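Local structure of protein SAWADEE HOMEODOMAIN HOMOLOG 1 (Arabidopsis thaliana, 4IUP) at residues 35-40 and 48-53; 5-10 and 55-60; 13-18 and 86-91; 77-82 and 113-118. The protein acts in RNA-directed DNA methylation, associating with the RNA polymerase IV complex and binding methylated histone H3 tails through its SAWADEE domain, the part present here. The protein carries 2 engineered substitutions. All coordinates share one frame; numbering follows the deposited sequence.

Contact 1: residues 35-40 and 48-53. With CVM (cymal-4), chain E.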
# COMPACT_ATOMS: atom_id res chain seq x y z
N VAL A 35 17.21 -2.91 -7.20
CA VAL A 35 17.96 -2.68 -5.96
C VAL A 35 17.72 -3.84 -5.00
O VAL A 35 16.65 -4.45 -5.01
CB VAL A 35 17.60 -1.34 -5.26
CG1 VAL A 35 18.24 -0.17 -5.99
CG2 VAL A 35 16.07 -1.14 -5.15
N ARG A 36 18.72 -4.15 -4.19
CA ARG A 36 18.57 -5.17 -3.15
C ARG A 36 18.16 -4.49 -1.86
O ARG A 36 18.86 -3.61 -1.35
CB ARG A 36 19.87 -5.96 -2.97
CG ARG A 36 19.76 -7.12 -1.98
CD ARG A 36 20.59 -8.29 -2.44
NE ARG A 36 20.58 -9.42 -1.51
CZ ARG A 36 19.74 -10.46 -1.59
NH1 ARG A 36 18.82 -10.53 -2.54
NH2 ARG A 36 19.84 -11.45 -0.70
N VAL A 37 17.00 -4.88 -1.33
CA VAL A 37 16.46 -4.22 -0.14
C VAL A 37 16.46 -5.12 1.08
O VAL A 37 16.31 -6.34 0.97
CB VAL A 37 15.03 -3.65 -0.37
CG1 VAL A 37 15.05 -2.51 -1.39
CG2 VAL A 37 14.05 -4.74 -0.79
N ARG A 38 16.65 -4.50 2.24
CA ARG A 38 16.48 -5.18 3.51
C ARG A 38 15.18 -4.68 4.10
O ARG A 38 14.97 -3.47 4.18
CB ARG A 38 17.66 -4.90 4.44
CG ARG A 38 17.53 -5.54 5.82
CD ARG A 38 18.89 -5.79 6.44
NE ARG A 38 19.60 -6.86 5.75
CZ ARG A 38 20.93 -6.99 5.72
NH1 ARG A 38 21.71 -6.12 6.35
NH2 ARG A 38 21.47 -8.01 5.06
N PHE A 39 14.31 -5.60 4.49
CA PHE A 39 12.98 -5.22 4.97
C PHE A 39 12.96 -4.90 6.46
O PHE A 39 13.78 -5.41 7.22
CB PHE A 39 11.96 -6.32 4.64
CG PHE A 39 11.79 -6.55 3.16
CD1 PHE A 39 11.15 -5.59 2.37
CD2 PHE A 39 12.27 -7.71 2.57
CE1 PHE A 39 10.99 -5.79 1.01
CE2 PHE A 39 12.11 -7.92 1.20
CZ PHE A 39 11.46 -6.96 0.42
N SER A 40 12.03 -4.03 6.85
CA SER A 40 11.84 -3.66 8.25
C SER A 40 11.45 -4.87 9.09
O SER A 40 10.74 -5.75 8.62
CB SER A 40 10.75 -2.58 8.38
OG SER A 40 11.18 -1.37 7.79
N GLU A 48 15.62 -8.98 -0.62
CA GLU A 48 15.11 -9.28 -1.96
C GLU A 48 15.59 -8.26 -2.98
O GLU A 48 15.84 -7.11 -2.64
CB GLU A 48 13.58 -9.27 -1.97
CG GLU A 48 12.92 -10.46 -1.32
CD GLU A 48 11.40 -10.42 -1.41
OE1 GLU A 48 10.86 -9.87 -2.39
OE2 GLU A 48 10.74 -10.96 -0.49
N TRP A 49 15.71 -8.70 -4.23
CA TRP A 49 15.90 -7.80 -5.36
C TRP A 49 14.53 -7.32 -5.82
O TRP A 49 13.60 -8.11 -5.98
CB TRP A 49 16.58 -8.52 -6.52
CG TRP A 49 18.02 -8.87 -6.27
CD1 TRP A 49 18.52 -10.11 -5.97
CD2 TRP A 49 19.15 -7.99 -6.34
NE1 TRP A 49 19.89 -10.04 -5.84
CE2 TRP A 49 20.30 -8.75 -6.06
CE3 TRP A 49 19.29 -6.62 -6.61
CZ2 TRP A 49 21.58 -8.19 -6.04
CZ3 TRP A 49 20.57 -6.06 -6.59
CH2 TRP A 49 21.69 -6.85 -6.31
N VAL A 50 14.41 -6.01 -6.03
CA VAL A 50 13.17 -5.40 -6.52
C VAL A 50 13.46 -4.38 -7.61
O VAL A 50 14.43 -3.63 -7.53
CB VAL A 50 12.35 -4.71 -5.38
CG1 VAL A 50 11.83 -5.73 -4.37
CG2 VAL A 50 13.17 -3.62 -4.68
N ASN A 51 12.59 -4.35 -8.62
CA ASN A 51 12.69 -3.38 -9.70
C ASN A 51 12.48 -1.96 -9.18
O ASN A 51 11.50 -1.69 -8.48
CB ASN A 51 11.64 -3.73 -10.78
CG ASN A 51 11.72 -2.81 -11.98
OD1 ASN A 51 11.30 -1.66 -11.93
ND2 ASN A 51 12.21 -3.34 -13.10
N VAL A 52 13.42 -1.06 -9.49
CA VAL A 52 13.37 0.32 -8.98
C VAL A 52 12.15 1.07 -9.51
O VAL A 52 11.42 1.69 -8.73
CB VAL A 52 14.68 1.11 -9.31
CG1 VAL A 52 14.56 2.57 -8.87
CG2 VAL A 52 15.86 0.47 -8.63
N LYS A 53 11.91 0.99 -10.81
CA LYS A 53 10.81 1.72 -11.46
C LYS A 53 9.42 1.32 -10.98
O LYS A 53 8.59 2.18 -10.69
CB LYS A 53 10.91 1.61 -12.98
CG LYS A 53 9.84 2.41 -13.72
CD LYS A 53 9.95 2.29 -15.25
CE LYS A 53 9.61 0.89 -15.75
NZ LYS A 53 8.14 0.61 -15.78
C1 CVM E . 13.29 5.92 -6.05
C2 CVM E . 13.90 4.70 -5.38
C3 CVM E . 14.87 5.11 -4.28
C4 CVM E . 16.20 4.36 -4.42
C6 CVM E . 17.17 4.59 -3.25
C7 CVM E . 18.46 5.25 -3.77
C8 CVM E . 19.34 5.83 -2.64
C9 CVM E . 18.97 5.28 -1.25
C10 CVM E . 17.48 5.51 -0.91
C11 CVM E . 16.56 5.45 -2.13
O12 CVM E . 11.99 6.14 -5.49
C13 CVM E . 10.90 6.00 -6.44
O14 CVM E . 11.31 5.77 -7.83
C15 CVM E . 10.17 5.50 -8.70
C16 CVM E . 9.10 6.61 -8.66
C17 CVM E . 8.79 7.15 -7.25
C18 CVM E . 10.04 7.27 -6.36
C19 CVM E . 10.64 5.32 -10.16
O20 CVM E . 11.84 6.06 -10.39
O21 CVM E . 8.16 8.44 -7.36
O22 CVM E . 9.66 7.50 -5.01
O23 CVM E . 7.88 6.09 -9.20
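Arg36 lies over the indole of Trp49, the two side chains crossing at about a right angle. Arg36 CB makes a CH-pi contact, 3.7 Å from the centroid of the Trp49 six-membered ring and only 12° off its normal. CD comes over the indole nearer its rim, and Arg36 NH1 ends 3.5 Å from Trp49 CD1, its guanidinium turned 42° against the ring. This course follows from CG standing anti to the backbone N (chi1 -175°), followed by a bend at chi2. With an alanine in place of Trp49, the aliphatic part of Arg36 would probably lose the surface it rests on and be left freer to turn.

On the other side of the hairpin Val35, Val37 and Val50 interlock: Val50 CG2 lies 3.8 Å from Val35 CG2 and 3.9 Å from Val37 CG1. Val52 CG2 extends the patch to Val35 CG1 (3.6 Å), and Val56 joins it. Farther along, Phe39 presents its edge to Glu48 CG, while the Glu48 carboxylate is held by Ser10.

Backbone bonds in the Val35-Val50 and Val37-Glu48 pairs fix this antiparallel register. Arg26 adds a cation-pi contact to Trp49. The hairpin is therefore two-sided: a cationic-aromatic surface on one face, and on the other an aliphatic one that continues through Val52 to the bound cymal-4.

Contact 2: residues 5-10 and 55-60. With CVM (cymal-4), chain E.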
# COMPACT_ATOMS: atom_id res chain seq x y z
N ALA A 5 11.04 7.89 3.46
CA ALA A 5 11.02 6.46 3.77
C ALA A 5 10.26 5.70 2.68
O ALA A 5 9.43 6.28 1.98
CB ALA A 5 10.38 6.20 5.14
N PHE A 6 10.55 4.41 2.56
CA PHE A 6 10.17 3.65 1.38
C PHE A 6 9.49 2.32 1.68
O PHE A 6 9.68 1.74 2.75
CB PHE A 6 11.40 3.43 0.49
CG PHE A 6 12.05 4.71 0.05
CD1 PHE A 6 11.56 5.39 -1.06
CD2 PHE A 6 13.10 5.26 0.78
CE1 PHE A 6 12.14 6.61 -1.46
CE2 PHE A 6 13.68 6.47 0.39
CZ PHE A 6 13.20 7.14 -0.73
N GLU A 7 8.68 1.87 0.72
CA GLU A 7 8.13 0.52 0.71
C GLU A 7 8.48 -0.11 -0.63
O GLU A 7 8.67 0.60 -1.63
CB GLU A 7 6.62 0.51 0.98
CG GLU A 7 5.75 1.38 0.02
CD GLU A 7 4.33 1.63 0.55
OE1 GLU A 7 4.15 1.64 1.78
OE2 GLU A 7 3.40 1.85 -0.27
N ALA A 8 8.59 -1.44 -0.64
CA ALA A 8 8.96 -2.16 -1.85
C ALA A 8 8.01 -3.31 -2.13
O ALA A 8 7.53 -3.98 -1.20
CB ALA A 8 10.40 -2.67 -1.74
N LYS A 9 7.76 -3.57 -3.39
CA LYS A 9 6.84 -4.61 -3.75
C LYS A 9 7.54 -5.90 -4.09
O LYS A 9 8.33 -5.97 -4.99
CB LYS A 9 6.02 -4.16 -4.92
CG LYS A 9 5.02 -5.11 -5.41
CD LYS A 9 4.31 -4.34 -6.43
CE LYS A 9 3.93 -5.11 -7.49
NZ LYS A 9 2.75 -5.76 -6.97
N SER A 10 7.22 -6.92 -3.34
CA SER A 10 7.89 -8.20 -3.49
C SER A 10 7.41 -8.89 -4.78
O SER A 10 6.22 -8.95 -5.05
CB SER A 10 7.61 -9.07 -2.27
OG SER A 10 8.12 -10.38 -2.46
N SER A 55 8.62 -1.10 -8.39
CA SER A 55 8.46 -1.80 -7.12
C SER A 55 9.15 -1.16 -5.91
O SER A 55 9.33 -1.82 -4.89
CB SER A 55 8.89 -3.26 -7.30
OG SER A 55 8.13 -3.89 -8.32
N VAL A 56 9.54 0.11 -6.04
CA VAL A 56 10.01 0.91 -4.91
C VAL A 56 9.32 2.27 -4.98
O VAL A 56 9.32 2.92 -6.02
CB VAL A 56 11.55 1.15 -4.91
CG1 VAL A 56 11.98 1.99 -3.71
CG2 VAL A 56 12.31 -0.17 -4.92
N ARG A 57 8.72 2.70 -3.87
CA ARG A 57 8.06 4.00 -3.82
C ARG A 57 8.09 4.56 -2.41
O ARG A 57 8.38 3.84 -1.45
CB ARG A 57 6.61 3.92 -4.32
CG ARG A 57 5.68 3.09 -3.43
CD ARG A 57 4.32 2.85 -4.07
NE ARG A 57 3.43 2.15 -3.15
CZ ARG A 57 2.29 1.55 -3.49
NH1 ARG A 57 1.87 1.57 -4.76
NH2 ARG A 57 1.56 0.94 -2.56
N GLU A 58 7.79 5.85 -2.29
CA GLU A 58 7.66 6.47 -0.98
C GLU A 58 6.55 5.76 -0.20
O GLU A 58 5.53 5.37 -0.77
CB GLU A 58 7.34 7.96 -1.12
CG GLU A 58 7.44 8.76 0.18
CD GLU A 58 7.25 10.26 -0.03
OE1 GLU A 58 7.13 10.98 0.99
OE2 GLU A 58 7.22 10.71 -1.20
N ARG A 59 6.79 5.59 1.10
CA ARG A 59 5.92 4.80 1.97
C ARG A 59 4.53 5.40 2.04
O ARG A 59 4.37 6.62 2.07
CB ARG A 59 6.54 4.73 3.36
CG ARG A 59 5.89 3.72 4.32
CD ARG A 59 6.75 3.55 5.57
NE ARG A 59 8.04 2.92 5.28
CZ ARG A 59 9.06 2.87 6.13
NH1 ARG A 59 8.96 3.41 7.34
NH2 ARG A 59 10.20 2.28 5.76
N SER A 60 3.52 4.52 2.04
CA SER A 60 2.12 4.92 2.19
C SER A 60 1.91 5.48 3.59
O SER A 60 2.73 5.26 4.48
CB SER A 60 1.21 3.72 1.92
OG SER A 60 1.35 3.29 0.56
C1 CVM E . 13.29 5.92 -6.05
C2 CVM E . 13.90 4.70 -5.38
C3 CVM E . 14.87 5.11 -4.28
C4 CVM E . 16.20 4.36 -4.42
C6 CVM E . 17.17 4.59 -3.25
C7 CVM E . 18.46 5.25 -3.77
C8 CVM E . 19.34 5.83 -2.64
C9 CVM E . 18.97 5.28 -1.25
C10 CVM E . 17.48 5.51 -0.91
C11 CVM E . 16.56 5.45 -2.13
O12 CVM E . 11.99 6.14 -5.49
C13 CVM E . 10.90 6.00 -6.44
O14 CVM E . 11.31 5.77 -7.83
C15 CVM E . 10.17 5.50 -8.70
C16 CVM E . 9.10 6.61 -8.66
C17 CVM E . 8.79 7.15 -7.25
C18 CVM E . 10.04 7.27 -6.36
C19 CVM E . 10.64 5.32 -10.16
O20 CVM E . 11.84 6.06 -10.39
O21 CVM E . 8.16 8.44 -7.36
O22 CVM E . 9.66 7.50 -5.01
O23 CVM E . 7.88 6.09 -9.20
O HOH W 1 8.50 9.30 3.24
O HOH W 2 8.38 -6.48 -7.62
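Glu7 and Arg57 face each other as a hydrogen-bonded antiparallel pair, their side chains on the same side of the sheet. From CB, the Glu7 chain takes the position between backbone N and carbonyl carbon (chi1 56°), which brings CG to 3.9 Å from Arg57 CG. The carboxylate then gathers four donors. Glu7 OE1 is met from above the carboxylate plane by Ser60 N (3.0 Å), in an almost straight bond. Glu7 OE2 receives the other three: Ser60 OG on the syn side (2.6 Å), Arg57 NE on the anti lone pair (2.9 Å) and Arg57 NH2 nearly along the C-O bond. Arg57 thus meets this acid side-on in a salt bridge, and its NH2 also pairs with Asp91.

Nearby, Arg59 uses NE and NH2 to hold Phe6 O, the NH2 bond being 3.1 Å, while Ala5 CB covers the centre of the Arg59 guanidinium at 3.7 Å above the plane. Phe6 instead sends its ring towards cymal-4, with CE2 4.0 Å from the ligand's C11.

Strand 6-9 is flanked by strands 16-27 and 56-62, the latter following directly on helix 52-55. Leu78 of strand 76-83 packs against Glu7, Arg57 and Ser60.

Contact 3: residues 13-18 and 86-91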
# COMPACT_ATOMS: atom_id res chain seq x y z
N ASP A 13 5.07 -12.25 -3.91
CA ASP A 13 3.63 -12.25 -3.62
C ASP A 13 2.88 -10.99 -4.05
O ASP A 13 1.68 -10.85 -3.79
CB ASP A 13 3.39 -12.52 -2.12
CG ASP A 13 4.07 -11.50 -1.22
OD1 ASP A 13 4.53 -10.45 -1.72
OD2 ASP A 13 4.17 -11.76 0.00
N TYR A 14 3.61 -10.07 -4.70
CA TYR A 14 3.06 -8.80 -5.22
C TYR A 14 2.55 -7.83 -4.15
O TYR A 14 1.85 -6.87 -4.45
CB TYR A 14 2.01 -9.06 -6.33
CG TYR A 14 2.50 -10.06 -7.35
CD1 TYR A 14 3.53 -9.74 -8.23
CD2 TYR A 14 1.94 -11.34 -7.42
CE1 TYR A 14 4.00 -10.66 -9.17
CE2 TYR A 14 2.39 -12.27 -8.36
CZ TYR A 14 3.42 -11.92 -9.23
OH TYR A 14 3.87 -12.84 -10.15
N ALA A 15 2.92 -8.09 -2.89
CA ALA A 15 2.54 -7.23 -1.77
C ALA A 15 3.66 -6.26 -1.42
O ALA A 15 4.82 -6.50 -1.78
CB ALA A 15 2.15 -8.07 -0.57
N TRP A 16 3.31 -5.17 -0.73
CA TRP A 16 4.28 -4.13 -0.35
C TRP A 16 4.80 -4.29 1.07
O TRP A 16 4.04 -4.63 1.99
CB TRP A 16 3.67 -2.73 -0.52
CG TRP A 16 3.37 -2.38 -1.94
CD1 TRP A 16 2.22 -2.67 -2.64
CD2 TRP A 16 4.23 -1.69 -2.86
NE1 TRP A 16 2.32 -2.20 -3.92
CE2 TRP A 16 3.54 -1.59 -4.09
CE3 TRP A 16 5.52 -1.14 -2.76
CZ2 TRP A 16 4.09 -0.98 -5.21
CZ3 TRP A 16 6.07 -0.52 -3.88
CH2 TRP A 16 5.35 -0.45 -5.09
N TYR A 17 6.10 -4.06 1.24
CA TYR A 17 6.76 -4.19 2.55
C TYR A 17 7.64 -2.97 2.83
O TYR A 17 8.28 -2.43 1.92
CB TYR A 17 7.61 -5.47 2.59
CG TYR A 17 6.78 -6.73 2.45
CD1 TYR A 17 6.50 -7.28 1.19
CD2 TYR A 17 6.26 -7.37 3.58
CE1 TYR A 17 5.72 -8.45 1.06
CE2 TYR A 17 5.48 -8.53 3.46
CZ TYR A 17 5.22 -9.06 2.20
OH TYR A 17 4.45 -10.21 2.09
N ASP A 18 7.68 -2.53 4.09
CA ASP A 18 8.54 -1.41 4.48
C ASP A 18 10.02 -1.76 4.31
O ASP A 18 10.47 -2.83 4.72
CB ASP A 18 8.28 -1.00 5.93
CG ASP A 18 6.94 -0.31 6.11
OD1 ASP A 18 6.35 0.13 5.11
OD2 ASP A 18 6.48 -0.21 7.27
N GLN A 86 -3.41 -15.64 5.77
CA GLN A 86 -2.57 -14.79 4.95
C GLN A 86 -2.99 -13.34 5.19
O GLN A 86 -4.19 -13.03 5.21
CB GLN A 86 -2.76 -15.19 3.49
CG GLN A 86 -2.05 -14.37 2.44
CD GLN A 86 -2.33 -14.90 1.05
OE1 GLN A 86 -2.91 -14.20 0.21
NE2 GLN A 86 -1.96 -16.16 0.80
N ALA A 87 -2.02 -12.46 5.39
CA ALA A 87 -2.30 -11.04 5.59
C ALA A 87 -1.28 -10.20 4.83
O ALA A 87 -0.12 -10.09 5.24
CB ALA A 87 -2.30 -10.71 7.07
N LEU A 88 -1.71 -9.64 3.70
CA LEU A 88 -0.84 -8.88 2.81
C LEU A 88 -1.30 -7.43 2.69
O LEU A 88 -2.49 -7.14 2.81
CB LEU A 88 -0.80 -9.53 1.43
CG LEU A 88 -0.40 -11.01 1.37
CD1 LEU A 88 -0.62 -11.57 -0.03
CD2 LEU A 88 1.05 -11.21 1.82
N TYR A 89 -0.36 -6.52 2.47
CA TYR A 89 -0.69 -5.13 2.16
C TYR A 89 -0.59 -4.98 0.65
O TYR A 89 0.50 -5.10 0.08
CB TYR A 89 0.24 -4.16 2.89
CG TYR A 89 0.03 -4.09 4.39
CD1 TYR A 89 0.61 -5.04 5.24
CD2 TYR A 89 -0.75 -3.08 4.96
CE1 TYR A 89 0.42 -4.98 6.63
CE2 TYR A 89 -0.95 -3.02 6.35
CZ TYR A 89 -0.36 -3.97 7.17
OH TYR A 89 -0.55 -3.90 8.53
N CYS A 90 -1.74 -4.72 0.01
CA CYS A 90 -1.90 -4.77 -1.44
C CYS A 90 -2.55 -3.49 -1.96
O CYS A 90 -3.36 -2.87 -1.28
CB CYS A 90 -2.83 -5.93 -1.83
SG CYS A 90 -2.31 -7.53 -1.24
N ASP A 91 -2.23 -3.13 -3.20
CA ASP A 91 -2.84 -1.96 -3.82
C ASP A 91 -4.29 -2.22 -4.22
O ASP A 91 -4.63 -3.28 -4.75
CB ASP A 91 -2.04 -1.50 -5.04
CG ASP A 91 -0.79 -0.72 -4.66
OD1 ASP A 91 -0.65 -0.35 -3.47
OD2 ASP A 91 0.05 -0.47 -5.55
O HOH W 3 -0.00 -4.57 -4.60
O HOH W 4 2.45 -7.08 2.80
O HOH W 5 0.68 -2.62 -6.72
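Trp16 and Tyr89 meet where the two halves of this tandem tudor-like domain come together, strand 16-18 running at 102° to strand 86-91. The link is one straight backbone bond, Trp16 N to Tyr89 O (2.9 Å, 172°), with the donor close to the line of the carbonyl. Tyr89 O also lies near the plane of the Trp16 indole, at its edge, and 3.5 Å from Ala15 CB.

Leu88 provides the apolar part of the contact. Leu88 CB packs against Ala15 CB at 3.9 Å, and Leu88 CD2 ends 3.6 Å from Tyr17 OH, with Asp13 OD2 beside it. These polar atoms are already engaged with each other: Tyr17 OH donates to Asp13 OD2 (2.6 Å), and Asp13 OD1 accepts from Ala15 N, forming an Asx turn. Leu88 CD2 thus rests beside a carboxylate and a phenol already bonded to each other.

Tyr89 contributes mainly backbone, its ring leading away to Phe80. One water accepts from Tyr89 N and donates to Trp16 O, and another joins Asp91 N to Tyr14 O, so water extends the pairing on both sides of the direct bond. The indole, placed by CG anti to the carbonyl carbon (chi1 -66°), sends its N-H towards Asp91, already engaged by Arg57. Trp16 NE1 makes only a weak, bent bond to Asp91 OD2 at 3.3 Å, and it also donates to a water lying in the indole plane, which gives a hydrogen to that same OD2.

Contact 4: residues 77-82 and 113-118. Engineered in segment 77-82: Met77 (natural residue Leu).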
# COMPACT_ATOMS: atom_id res chain seq x y z
N MSE A 77 -5.00 3.18 -2.85
CA MSE A 77 -4.71 2.98 -1.43
C MSE A 77 -3.88 1.72 -1.26
O MSE A 77 -4.03 0.76 -2.03
CB MSE A 77 -6.00 2.82 -0.61
CG MSE A 77 -7.06 3.88 -0.82
SE MSE A 77 -6.48 5.66 -0.29
CE MSE A 77 -6.60 5.48 1.66
N LEU A 78 -3.03 1.71 -0.24
CA LEU A 78 -2.43 0.47 0.23
C LEU A 78 -3.38 -0.15 1.26
O LEU A 78 -3.68 0.48 2.29
CB LEU A 78 -1.04 0.70 0.84
CG LEU A 78 -0.30 -0.58 1.26
CD1 LEU A 78 0.09 -1.43 0.05
CD2 LEU A 78 0.93 -0.26 2.12
N CYS A 79 -3.84 -1.37 0.99
CA CYS A 79 -4.92 -1.99 1.75
C CYS A 79 -4.47 -3.25 2.47
O CYS A 79 -3.77 -4.09 1.89
CB CYS A 79 -6.08 -2.35 0.83
SG CYS A 79 -6.68 -1.01 -0.17
N PHE A 80 -4.90 -3.38 3.72
CA PHE A 80 -4.62 -4.59 4.50
C PHE A 80 -5.60 -5.69 4.10
O PHE A 80 -6.78 -5.65 4.46
CB PHE A 80 -4.68 -4.30 6.00
CG PHE A 80 -4.29 -5.46 6.86
CD1 PHE A 80 -3.00 -5.99 6.79
CD2 PHE A 80 -5.19 -6.02 7.76
CE1 PHE A 80 -2.63 -7.06 7.59
CE2 PHE A 80 -4.82 -7.10 8.57
CZ PHE A 80 -3.54 -7.61 8.49
N GLN A 81 -5.08 -6.68 3.37
CA GLN A 81 -5.88 -7.76 2.80
C GLN A 81 -5.63 -9.04 3.59
O GLN A 81 -4.59 -9.68 3.43
CB GLN A 81 -5.53 -7.95 1.32
CG GLN A 81 -6.40 -8.95 0.55
CD GLN A 81 -5.81 -9.31 -0.80
OE1 GLN A 81 -6.19 -8.74 -1.83
NE2 GLN A 81 -4.88 -10.24 -0.80
N GLU A 82 -6.60 -9.40 4.42
CA GLU A 82 -6.49 -10.58 5.27
C GLU A 82 -7.42 -11.68 4.76
O GLU A 82 -8.63 -11.48 4.66
CB GLU A 82 -6.81 -10.22 6.73
CG GLU A 82 -6.58 -11.36 7.71
CD GLU A 82 -6.56 -10.90 9.16
OE1 GLU A 82 -7.34 -9.99 9.53
OE2 GLU A 82 -5.76 -11.46 9.93
N VAL A 113 -13.15 -1.33 -1.75
CA VAL A 113 -11.95 -1.29 -2.57
C VAL A 113 -11.95 -2.43 -3.56
O VAL A 113 -12.51 -3.49 -3.30
CB VAL A 113 -10.62 -1.25 -1.73
CG1 VAL A 113 -10.69 -0.17 -0.65
CG2 VAL A 113 -10.29 -2.61 -1.11
N ARG A 114 -11.34 -2.19 -4.72
CA ARG A 114 -11.11 -3.24 -5.70
C ARG A 114 -9.61 -3.45 -5.81
O ARG A 114 -8.87 -2.52 -6.17
CB ARG A 114 -11.69 -2.87 -7.05
CG ARG A 114 -11.53 -3.95 -8.11
CD ARG A 114 -12.22 -3.54 -9.41
NE ARG A 114 -13.68 -3.51 -9.26
CZ ARG A 114 -14.53 -3.38 -10.28
NH1 ARG A 114 -14.07 -3.28 -11.52
NH2 ARG A 114 -15.83 -3.35 -10.05
N TYR A 115 -9.16 -4.66 -5.49
CA TYR A 115 -7.74 -4.99 -5.53
C TYR A 115 -7.21 -5.03 -6.95
O TYR A 115 -7.83 -5.61 -7.85
CB TYR A 115 -7.47 -6.31 -4.81
CG TYR A 115 -7.70 -6.20 -3.33
CD1 TYR A 115 -6.84 -5.43 -2.54
CD2 TYR A 115 -8.77 -6.85 -2.71
CE1 TYR A 115 -7.04 -5.31 -1.17
CE2 TYR A 115 -8.98 -6.74 -1.34
CZ TYR A 115 -8.11 -5.97 -0.58
OH TYR A 115 -8.31 -5.86 0.77
N GLU A 116 -6.08 -4.40 -7.14
CA GLU A 116 -5.51 -4.26 -8.44
C GLU A 116 -5.15 -5.62 -9.09
O GLU A 116 -5.46 -5.84 -10.23
CB GLU A 116 -4.33 -3.33 -8.32
CG GLU A 116 -3.99 -2.61 -9.58
CD GLU A 116 -2.79 -1.76 -9.45
OE1 GLU A 116 -1.73 -2.27 -9.04
OE2 GLU A 116 -2.90 -0.57 -9.75
N LEU A 117 -4.54 -6.52 -8.32
CA LEU A 117 -4.01 -7.78 -8.86
C LEU A 117 -5.07 -8.79 -9.32
O LEU A 117 -5.08 -9.20 -10.48
CB LEU A 117 -3.05 -8.44 -7.85
CG LEU A 117 -2.45 -9.81 -8.23
CD1 LEU A 117 -1.40 -9.67 -9.33
CD2 LEU A 117 -1.87 -10.50 -7.01
N ASP A 118 -5.95 -9.19 -8.40
CA ASP A 118 -6.91 -10.26 -8.69
C ASP A 118 -8.32 -9.74 -8.93
O ASP A 118 -9.26 -10.52 -9.08
CB ASP A 118 -6.90 -11.32 -7.57
CG ASP A 118 -7.25 -10.75 -6.21
OD1 ASP A 118 -7.84 -9.64 -6.14
OD2 ASP A 118 -6.94 -11.42 -5.20
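The strands carrying Gln81 and Tyr115 cross at 84°, their axes 9.3 Å apart at the closest, with no hydrogen bond between the two segments, so side chains alone bridge them. Gln81 extends from a CG anti to the backbone N (chi1 -174°) and points its amide oxygen at the face of the Tyr115 ring. Gln81 OE1 stands above the ring centre, 3.1 Å from the plane, with the amide upright on the ring at 82°. Gln81 CG makes an off-centre CH-pi contact, 4.1 Å from the Tyr115 ring centroid.

Cys79 approaches the ring obliquely, its CB 3.7 Å from Tyr115 CE1. Cys79 SG turns to Val113 CG2 at 4.1 Å, and this methyl group also lies over the Tyr115 face opposite Gln81, near its rim. The phenol oxygen is bonded to Glu122, while Leu124 of strand 121-124 packs on Cys79, Val113 and Tyr115.

A leucine in place of Tyr115 would probably leave the Gln81 amide oxygen and CG without the aromatic face they meet, and Glu122 without its phenol partner. The contact is buried: a carbonyl oxygen over an aromatic face, flanked by apolar contacts of Cys79 and Val113; the Glu122 bond, by holding the phenol end, probably steadies the ring under that oxygen.

How the contacts relate
Contacts 1 and 2 adjoin, their centres about 9 Å apart: Val56 CG2 of contact 2 packs 3.6 Å from Val50 CG2 of contact 1, and both border cymal-4. Contact 3 joins this N-terminal part to the C-terminal part. It meets contact 2 through the salt bridge between Arg57 NH2 and Asp91 OD1 (2.7 Å), and contact 4 through backbone pairing of strands 76-83 and 86-98, where Cys79 N lies 2.8 Å from Cys90 O. Contacts 1 and 4 stand farthest apart, about 21 Å between centres, and do not touch. Contact 4 lies towards the zinc site of Cys68, His102, Cys107 and Cys109, the Val113 side chain being about 13 Å from the zinc ion.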